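Local coordinates for protein L-asparagine oxygenase (Streptomyces coelicolor, PDB 2OG5) that catalyses the iron(II)- and 2-oxoglutarate-dependent 3-hydroxylation of L-asparagine, supplying (2S,3S)-3-hydroxyasparagine for the calcium-dependent antibiotic, at residues L195-D200 / D324-R329; T202-L207 / R313-P318. All blocks are in the same frame, centred on the assembly; numbering follows the deposited sequence.

Contact 1. Residues L195-D200 / D324-R329; sequences LCLRAD and DRWLQR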
ATOM      1  N   LEU A 195      -7.635  -0.763  -2.300  1.00 18.17           N
ATOM      2  CA  LEU A 195      -9.062  -0.578  -2.576  1.00 18.19           C
ATOM      3  C   LEU A 195      -9.769  -1.917  -2.418  1.00 18.49           C
ATOM      4  O   LEU A 195      -9.404  -2.897  -3.068  1.00 18.04           O
ATOM      5  CB  LEU A 195      -9.276  -0.046  -3.995  1.00 18.33           C
ATOM      6  CG  LEU A 195     -10.712   0.138  -4.489  1.00 18.61           C
ATOM      7  CD1 LEU A 195     -11.448   1.214  -3.673  1.00 21.16           C
ATOM      8  CD2 LEU A 195     -10.716   0.454  -5.979  1.00 19.64           C
ATOM      9  N   CYS A 196     -10.791  -1.954  -1.572  1.00 18.95           N
ATOM     10  CA  CYS A 196     -11.516  -3.194  -1.339  1.00 18.87           C
ATOM     11  C   CYS A 196     -12.620  -3.379  -2.372  1.00 19.02           C
ATOM     12  O   CYS A 196     -13.504  -2.537  -2.511  1.00 18.76           O
ATOM     13  CB  CYS A 196     -12.111  -3.207   0.061  1.00 19.10           C
ATOM     14  SG  CYS A 196     -13.082  -4.691   0.409  1.00 20.46           S
ATOM     15  N   LEU A 197     -12.553  -4.489  -3.096  1.00 19.56           N
ATOM     16  CA  LEU A 197     -13.602  -4.866  -4.040  1.00 19.75           C
ATOM     17  C   LEU A 197     -14.609  -5.819  -3.405  1.00 20.17           C
ATOM     18  O   LEU A 197     -15.808  -5.721  -3.643  1.00 20.22           O
ATOM     19  CB  LEU A 197     -12.988  -5.531  -5.271  1.00 20.67           C
ATOM     20  CG  LEU A 197     -12.064  -4.670  -6.134  1.00 22.30           C
ATOM     21  CD1 LEU A 197     -11.618  -5.452  -7.361  1.00 22.65           C
ATOM     22  CD2 LEU A 197     -12.700  -3.354  -6.544  1.00 24.82           C
ATOM     23  N   ARG A 198     -14.103  -6.745  -2.602  1.00 19.74           N
ATOM     24  CA  ARG A 198     -14.942  -7.737  -1.941  1.00 19.78           C
ATOM     25  C   ARG A 198     -14.330  -7.977  -0.565  1.00 19.79           C
ATOM     26  O   ARG A 198     -13.134  -8.232  -0.456  1.00 20.08           O
ATOM     27  CB  ARG A 198     -14.965  -9.015  -2.779  1.00 20.27           C
ATOM     28  CG  ARG A 198     -15.873 -10.100  -2.276  1.00 20.27           C
ATOM     29  CD  ARG A 198     -16.012 -11.224  -3.289  1.00 20.20           C
ATOM     30  NE  ARG A 198     -16.905 -10.870  -4.398  1.00 21.52           N
ATOM     31  CZ  ARG A 198     -16.646 -11.049  -5.693  1.00 20.32           C
ATOM     32  NH1 ARG A 198     -15.504 -11.583  -6.109  1.00 20.40           N
ATOM     33  NH2 ARG A 198     -17.560 -10.702  -6.585  1.00 22.03           N
ATOM     34  N   ALA A 199     -15.135  -7.853   0.485  1.00 19.39           N
ATOM     35  CA  ALA A 199     -14.665  -8.090   1.838  1.00 19.28           C
ATOM     36  C   ALA A 199     -14.395  -9.574   2.066  1.00 19.25           C
ATOM     37  O   ALA A 199     -14.941 -10.425   1.380  1.00 19.10           O
ATOM     38  CB  ALA A 199     -15.677  -7.574   2.849  1.00 19.54           C
ATOM     39  N   ASP A 200     -13.538  -9.875   3.036  1.00 19.41           N
ATOM     40  CA  ASP A 200     -13.389 -11.251   3.521  1.00 18.90           C
ATOM     41  C   ASP A 200     -14.707 -11.690   4.136  1.00 19.32           C
ATOM     42  O   ASP A 200     -15.080 -11.176   5.183  1.00 19.62           O
ATOM     43  CB  ASP A 200     -12.303 -11.345   4.590  1.00 19.00           C
ATOM     44  CG  ASP A 200     -12.318 -12.668   5.345  1.00 19.65           C
ATOM     45  OD1 ASP A 200     -12.660 -13.723   4.770  1.00 18.76           O
ATOM     46  OD2 ASP A 200     -11.992 -12.645   6.551  1.00 21.61           O
ATOM     47  N   ASP A 324     -13.971 -15.024  -1.890  1.00 19.73           N
ATOM     48  CA  ASP A 324     -12.964 -14.523  -0.957  1.00 19.53           C
ATOM     49  C   ASP A 324     -12.615 -13.043  -1.117  1.00 19.09           C
ATOM     50  O   ASP A 324     -12.923 -12.408  -2.125  1.00 18.72           O
ATOM     51  CB  ASP A 324     -11.670 -15.344  -1.062  1.00 19.89           C
ATOM     52  CG  ASP A 324     -11.808 -16.738  -0.477  1.00 20.39           C
ATOM     53  OD1 ASP A 324     -12.122 -16.846   0.733  1.00 20.70           O
ATOM     54  OD2 ASP A 324     -11.559 -17.708  -1.214  1.00 21.65           O
ATOM     55  N   ARG A 325     -11.972 -12.538  -0.063  1.00 18.65           N
ATOM     56  CA  ARG A 325     -11.378 -11.202   0.009  0.50 19.09           C
ATOM     57  C   ARG A 325     -10.675 -10.821  -1.289  1.00 19.06           C
ATOM     58  O   ARG A 325      -9.867 -11.588  -1.785  1.00 18.77           O
ATOM     59  CB  ARG A 325     -10.354 -11.223   1.153  0.50 19.28           C
ATOM     60  CG  ARG A 325      -9.734  -9.898   1.561  0.50 19.30           C
ATOM     61  CD  ARG A 325      -8.793 -10.148   2.749  0.50 19.33           C
ATOM     62  NE  ARG A 325      -8.297  -8.947   3.424  0.50 20.62           N
ATOM     63  CZ  ARG A 325      -7.089  -8.417   3.256  0.50 20.20           C
ATOM     64  NH1 ARG A 325      -6.220  -8.934   2.392  0.50 20.94           N
ATOM     65  NH2 ARG A 325      -6.750  -7.345   3.942  0.50 21.02           N
ATOM     66  N   TRP A 326     -10.953  -9.626  -1.801  1.00 19.07           N
ATOM     67  CA  TRP A 326     -10.331  -9.128  -3.030  1.00 19.04           C
ATOM     68  C   TRP A 326     -10.032  -7.648  -2.844  1.00 19.08           C
ATOM     69  O   TRP A 326     -10.966  -6.835  -2.775  1.00 18.39           O
ATOM     70  CB  TRP A 326     -11.272  -9.318  -4.224  1.00 19.54           C
ATOM     71  CG  TRP A 326     -10.678  -9.032  -5.581  1.00 19.20           C
ATOM     72  CD1 TRP A 326      -9.421  -8.549  -5.863  1.00 20.03           C
ATOM     73  CD2 TRP A 326     -11.333  -9.184  -6.848  1.00 19.58           C
ATOM     74  NE1 TRP A 326      -9.261  -8.419  -7.212  1.00 19.91           N
ATOM     75  CE2 TRP A 326     -10.414  -8.795  -7.843  1.00 19.70           C
ATOM     76  CE3 TRP A 326     -12.602  -9.632  -7.240  1.00 20.33           C
ATOM     77  CZ2 TRP A 326     -10.719  -8.835  -9.199  1.00 20.36           C
ATOM     78  CZ3 TRP A 326     -12.907  -9.664  -8.603  1.00 20.31           C
ATOM     79  CH2 TRP A 326     -11.965  -9.265  -9.560  1.00 20.42           C
ATOM     80  N   LEU A 327      -8.751  -7.302  -2.734  1.00 18.78           N
ATOM     81  CA  LEU A 327      -8.322  -5.900  -2.785  1.00 19.18           C
ATOM     82  C   LEU A 327      -7.547  -5.685  -4.067  1.00 19.21           C
ATOM     83  O   LEU A 327      -6.984  -6.623  -4.624  1.00 19.33           O
ATOM     84  CB  LEU A 327      -7.413  -5.513  -1.614  1.00 19.47           C
ATOM     85  CG  LEU A 327      -7.725  -6.046  -0.230  1.00 20.56           C
ATOM     86  CD1 LEU A 327      -6.681  -5.586   0.790  1.00 21.76           C
ATOM     87  CD2 LEU A 327      -9.130  -5.653   0.225  1.00 21.59           C
ATOM     88  N   GLN A 328      -7.514  -4.440  -4.530  1.00 19.28           N
ATOM     89  CA  GLN A 328      -6.548  -4.037  -5.547  1.00 18.98           C
ATOM     90  C   GLN A 328      -5.623  -2.972  -4.958  1.00 19.01           C
ATOM     91  O   GLN A 328      -6.042  -2.130  -4.159  1.00 19.49           O
ATOM     92  CB  GLN A 328      -7.241  -3.584  -6.827  1.00 19.24           C
ATOM     93  CG  GLN A 328      -7.861  -4.788  -7.534  1.00 19.44           C
ATOM     94  CD  GLN A 328      -8.479  -4.494  -8.877  1.00 19.83           C
ATOM     95  OE1 GLN A 328      -9.075  -3.431  -9.098  1.00 20.18           O
ATOM     96  NE2 GLN A 328      -8.374  -5.463  -9.784  1.00 20.62           N
ATOM     97  N   ARG A 329      -4.351  -3.066  -5.333  1.00 18.77           N
ATOM     98  CA  ARG A 329      -3.299  -2.289  -4.729  1.00 18.87           C
ATOM     99  C   ARG A 329      -2.545  -1.486  -5.777  1.00 18.42           C
ATOM    100  O   ARG A 329      -2.186  -1.995  -6.837  1.00 18.38           O
ATOM    101  CB  ARG A 329      -2.318  -3.220  -4.019  1.00 19.37           C
ATOM    102  CG  ARG A 329      -1.233  -2.478  -3.255  1.00 20.08           C
ATOM    103  CD  ARG A 329      -0.317  -3.430  -2.568  1.00 21.88           C
ATOM    104  NE  ARG A 329       0.438  -4.214  -3.530  1.00 23.49           N
ATOM    105  CZ  ARG A 329       1.189  -5.261  -3.217  1.00 25.70           C
ATOM    106  NH1 ARG A 329       1.283  -5.672  -1.965  1.00 27.76           N
ATOM    107  NH2 ARG A 329       1.827  -5.915  -4.178  1.00 26.09           N
TER
HETATM  108  O   HOH W   1     -11.716 -14.429   2.160  1.00 19.79           O
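L195 and Q328 face each other as an antiparallel hydrogen-bonded pair, C196 and L327 follow as a non-hydrogen-bonded pair, and then L197 and R198 together stand opposite W326: a classic beta bulge in the larger sheet of the jelly-roll. The W326 O atom grips both residues of the bulge, taking L197 N at 2.9 Å and R198 N at 3.1 Å, the latter on a lone pair. W326 N donates in return to R198 O. The bulge turns L197 toward the opposing strand. With its CG anti to the carbonyl carbon (chi1 -64°), CD1 is carried over one face of the indole, 3.7 Å from the centroid of the five-membered ring of W326 and 14° off its normal, a CH-pi contact. The same L197 CD1 also lies 3.6 Å from Q328 CD. W326 NE1 and Q328 NE2 both donate to D157 OD1, so one carboxylate oxygen gathers both polar ends. R198 comes to the ring differently: its chain bends at chi3 and brings NH1 to the indole edge, 3.7 Å from W326 CE3, with the guanidinium and ring planes 44° apart. NH1 is bonded to T115 OG1 and P113 O, so the arginine ties the bulge to the loop of P113 and T115. On the sheet face of C196 and L327, L327 CD2 lies against C196 CB. The 2-oxoglutarate-binding R325 lays its CB and CD along D200 just before the strand, and the L-asparagine-binding R329 follows further along it. D200 OD1 also bonds T202 OG1, and D324 OD2 bonds Y320 N; between the two carboxylates a water donates to both, 2.9 Å from D200 OD1 and 2.8 Å from D324 OD1, while accepting from R325 N.

Contact 2. Residues T202-L207 / R313-P318; sequences TGRAGL and RTEFTP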
ATOM      1  N   THR A 202     -15.435 -14.316   5.727  1.00 18.28           N
ATOM      2  CA  THR A 202     -15.294 -15.172   6.902  1.00 18.64           C
ATOM      3  C   THR A 202     -15.187 -14.382   8.201  1.00 18.31           C
ATOM      4  O   THR A 202     -15.364 -14.958   9.280  1.00 19.20           O
ATOM      5  CB  THR A 202     -14.084 -16.109   6.808  1.00 18.64           C
ATOM      6  OG1 THR A 202     -12.889 -15.350   7.003  1.00 19.37           O
ATOM      7  CG2 THR A 202     -14.033 -16.866   5.466  1.00 19.96           C
ATOM      8  N   GLY A 203     -14.880 -13.090   8.104  1.00 18.67           N
ATOM      9  CA  GLY A 203     -14.797 -12.215   9.270  1.00 19.21           C
ATOM     10  C   GLY A 203     -13.472 -12.209  10.032  1.00 19.32           C
ATOM     11  O   GLY A 203     -13.343 -11.503  11.040  1.00 19.59           O
ATOM     12  N   ARG A 204     -12.491 -12.989   9.585  1.00 19.55           N
ATOM     13  CA  ARG A 204     -11.226 -13.105  10.318  1.00 20.06           C
ATOM     14  C   ARG A 204     -10.085 -12.237   9.785  1.00 20.31           C
ATOM     15  O   ARG A 204      -9.155 -11.948  10.535  1.00 20.24           O
ATOM     16  CB  ARG A 204     -10.763 -14.564  10.378  1.00 20.18           C
ATOM     17  CG  ARG A 204     -11.636 -15.479  11.257  1.00 21.21           C
ATOM     18  CD  ARG A 204     -10.994 -16.852  11.463  1.00 22.63           C
ATOM     19  NE  ARG A 204      -9.701 -16.752  12.143  1.00 24.40           N
ATOM     20  CZ  ARG A 204      -8.701 -17.623  12.044  1.00 25.13           C
ATOM     21  NH1 ARG A 204      -8.787 -18.703  11.270  1.00 28.29           N
ATOM     22  NH2 ARG A 204      -7.582 -17.398  12.709  1.00 25.62           N
ATOM     23  N   ALA A 205     -10.129 -11.853   8.508  1.00 19.70           N
ATOM     24  CA  ALA A 205      -9.067 -11.039   7.911  1.00 20.11           C
ATOM     25  C   ALA A 205      -9.248  -9.564   8.250  1.00 20.39           C
ATOM     26  O   ALA A 205     -10.338  -9.010   8.096  1.00 22.04           O
ATOM     27  CB  ALA A 205      -9.039 -11.218   6.396  1.00 20.23           C
ATOM     28  N   GLY A 206      -8.172  -8.928   8.691  1.00 19.74           N
ATOM     29  CA  GLY A 206      -8.136  -7.482   8.840  1.00 19.76           C
ATOM     30  C   GLY A 206      -6.758  -6.943   8.499  1.00 20.06           C
ATOM     31  O   GLY A 206      -5.739  -7.564   8.797  1.00 20.83           O
ATOM     32  N   LEU A 207      -6.747  -5.780   7.860  1.00 19.84           N
ATOM     33  CA  LEU A 207      -5.522  -5.028   7.638  1.00 19.41           C
ATOM     34  C   LEU A 207      -5.082  -4.458   8.973  1.00 19.31           C
ATOM     35  O   LEU A 207      -5.895  -3.902   9.707  1.00 19.47           O
ATOM     36  CB  LEU A 207      -5.790  -3.874   6.676  1.00 19.19           C
ATOM     37  CG  LEU A 207      -4.662  -2.856   6.433  1.00 20.28           C
ATOM     38  CD1 LEU A 207      -3.496  -3.487   5.712  1.00 21.62           C
ATOM     39  CD2 LEU A 207      -5.226  -1.666   5.659  1.00 20.77           C
ATOM     40  N   ARG A 313      -1.376  -8.203   8.295  1.00 19.95           N
ATOM     41  CA  ARG A 313      -2.703  -8.738   8.077  1.00 20.95           C
ATOM     42  C   ARG A 313      -2.901  -9.948   8.953  1.00 20.75           C
ATOM     43  O   ARG A 313      -2.000 -10.772   9.091  1.00 21.17           O
ATOM     44  CB  ARG A 313      -2.902  -9.156   6.619  1.00 21.56           C
ATOM     45  CG  ARG A 313      -4.380  -9.244   6.248  1.00 22.49           C
ATOM     46  CD  ARG A 313      -4.757 -10.488   5.454  1.00 23.68           C
ATOM     47  NE  ARG A 313      -3.702 -10.914   4.549  1.00 25.57           N
ATOM     48  CZ  ARG A 313      -2.902 -11.963   4.746  1.00 27.09           C
ATOM     49  NH1 ARG A 313      -3.021 -12.741   5.828  1.00 27.36           N
ATOM     50  NH2 ARG A 313      -1.955 -12.231   3.856  1.00 28.14           N
ATOM     51  N   THR A 314      -4.099 -10.085   9.514  1.00 21.12           N
ATOM     52  CA  THR A 314      -4.414 -11.264  10.317  1.00 21.10           C
ATOM     53  C   THR A 314      -4.586 -12.508   9.444  1.00 21.56           C
ATOM     54  O   THR A 314      -4.815 -12.419   8.237  1.00 21.61           O
ATOM     55  CB  THR A 314      -5.707 -11.055  11.112  1.00 20.76           C
ATOM     56  OG1 THR A 314      -6.781 -10.807  10.203  1.00 21.18           O
ATOM     57  CG2 THR A 314      -5.568  -9.890  12.070  1.00 20.14           C
ATOM     58  N   GLU A 315      -4.486 -13.671  10.079  1.00 22.12           N
ATOM     59  CA  GLU A 315      -4.699 -14.954   9.421  1.00 22.61           C
ATOM     60  C   GLU A 315      -6.183 -15.177   9.135  1.00 22.15           C
ATOM     61  O   GLU A 315      -7.046 -14.741   9.906  1.00 22.25           O
ATOM     62  CB  GLU A 315      -4.143 -16.050  10.331  1.00 22.86           C
ATOM     63  CG  GLU A 315      -4.558 -17.476  10.073  1.00 24.77           C
ATOM     64  CD  GLU A 315      -4.144 -18.368  11.231  1.00 26.17           C
ATOM     65  OE1 GLU A 315      -5.008 -18.753  12.045  1.00 32.02           O
ATOM     66  OE2 GLU A 315      -2.940 -18.654  11.348  1.00 32.67           O
ATOM     67  N   PHE A 316      -6.479 -15.856   8.034  1.00 22.18           N
ATOM     68  CA  PHE A 316      -7.848 -16.253   7.711  1.00 22.02           C
ATOM     69  C   PHE A 316      -7.854 -17.539   6.916  1.00 22.39           C
ATOM     70  O   PHE A 316      -6.813 -17.972   6.431  1.00 22.17           O
ATOM     71  CB  PHE A 316      -8.619 -15.131   7.003  1.00 22.03           C
ATOM     72  CG  PHE A 316      -8.115 -14.783   5.629  1.00 21.98           C
ATOM     73  CD1 PHE A 316      -8.871 -15.075   4.503  1.00 21.42           C
ATOM     74  CD2 PHE A 316      -6.909 -14.110   5.467  1.00 22.39           C
ATOM     75  CE1 PHE A 316      -8.423 -14.740   3.241  1.00 22.47           C
ATOM     76  CE2 PHE A 316      -6.460 -13.761   4.200  1.00 21.89           C
ATOM     77  CZ  PHE A 316      -7.218 -14.069   3.093  1.00 22.15           C
ATOM     78  N   THR A 317      -9.016 -18.177   6.828  1.00 22.28           N
ATOM     79  CA  THR A 317      -9.139 -19.425   6.086  1.00 22.21           C
ATOM     80  C   THR A 317      -9.933 -19.182   4.814  1.00 22.04           C
ATOM     81  O   THR A 317     -11.151 -19.007   4.872  1.00 22.45           O
ATOM     82  CB  THR A 317      -9.836 -20.503   6.931  1.00 22.73           C
ATOM     83  OG1 THR A 317      -9.145 -20.639   8.181  1.00 23.85           O
ATOM     84  CG2 THR A 317      -9.860 -21.846   6.184  1.00 23.27           C
ATOM     85  N   PRO A 318      -9.249 -19.128   3.654  1.00 22.00           N
ATOM     86  CA  PRO A 318      -9.989 -18.901   2.415  1.00 22.32           C
ATOM     87  C   PRO A 318     -10.988 -20.000   2.082  1.00 22.59           C
ATOM     88  O   PRO A 318     -10.782 -21.164   2.437  1.00 22.35           O
ATOM     89  CB  PRO A 318      -8.888 -18.858   1.347  1.00 22.38           C
ATOM     90  CG  PRO A 318      -7.664 -18.505   2.083  1.00 22.79           C
ATOM     91  CD  PRO A 318      -7.798 -19.189   3.408  1.00 22.20           C
TER
HETATM   92  O   HOH W   2     -11.338 -17.276   8.193  1.00 20.10           O
HETATM   93  O   HOH W   3      -6.858 -14.403  12.488  1.00 22.78           O
HETATM   94  O   HOH W   4     -10.947 -20.383  10.426  1.00 33.63           O
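This is a loop-to-loop contact, partly buried, between the turn leading into strand 207-211 and the segment leaving strand 309-313; it prolongs the antiparallel pairing of L207 with R313 in the smaller sheet of the jelly-roll. T314 does the joining. Its OG1 sits between the backbone N and the carbonyl carbon (chi1 60°), where it donates to R204 O at 2.7 Å, on a lone pair, and accepts from G206 N at 2.8 Å. T314 N returns a bond to G206 O, so side chain and backbone of one threonine hold 204-206 against the chain leaving strand 309-313. Beside it A205 CB lies over one face of the F316 ring, offset toward the rim and 4.0 Å from its centroid, a CH-pi contact on the inner side. The outer side is polar. R204 and E315 run side by side, and R204 NH2 meets E315 OE1 at 3.0 Å from the anti side in a salt bridge, the two flat groups nearly perpendicular at 88°. Waters span the outer end: one joins T202 OG1, also bonded to D200 OD1, to T317 N, another R204 NH1 to T317 OG1. L207 pairs with H294 at strand 292-294, R313 bonds L176 of strand 176-179, and the side chain of L207 lies close to the iron ligand H311 of strand 309-313.

Contact 1 joins the end of strand 191-196 to the start of 326-333 in the larger sheet and is mostly buried; contact 2 joins the loops between 191-196 and 207-211 and between 309-313 and 326-333, prolongs the smaller sheet and reaches the surface. Contact 1 relies on backbone strand pairing interrupted by a bulge and on apolar and aromatic packing, with one bridging water; contact 2 leans on a threonine hydroxyl and a salt bridge, with several waters at its outer edge. They meet where D200 OD2 lies 2.8 Å from A205 N in a probable hydrogen bond, and where the 2-oxoglutarate-binding R325 packs its CD on A205 CB and its NH1 on R313 CD.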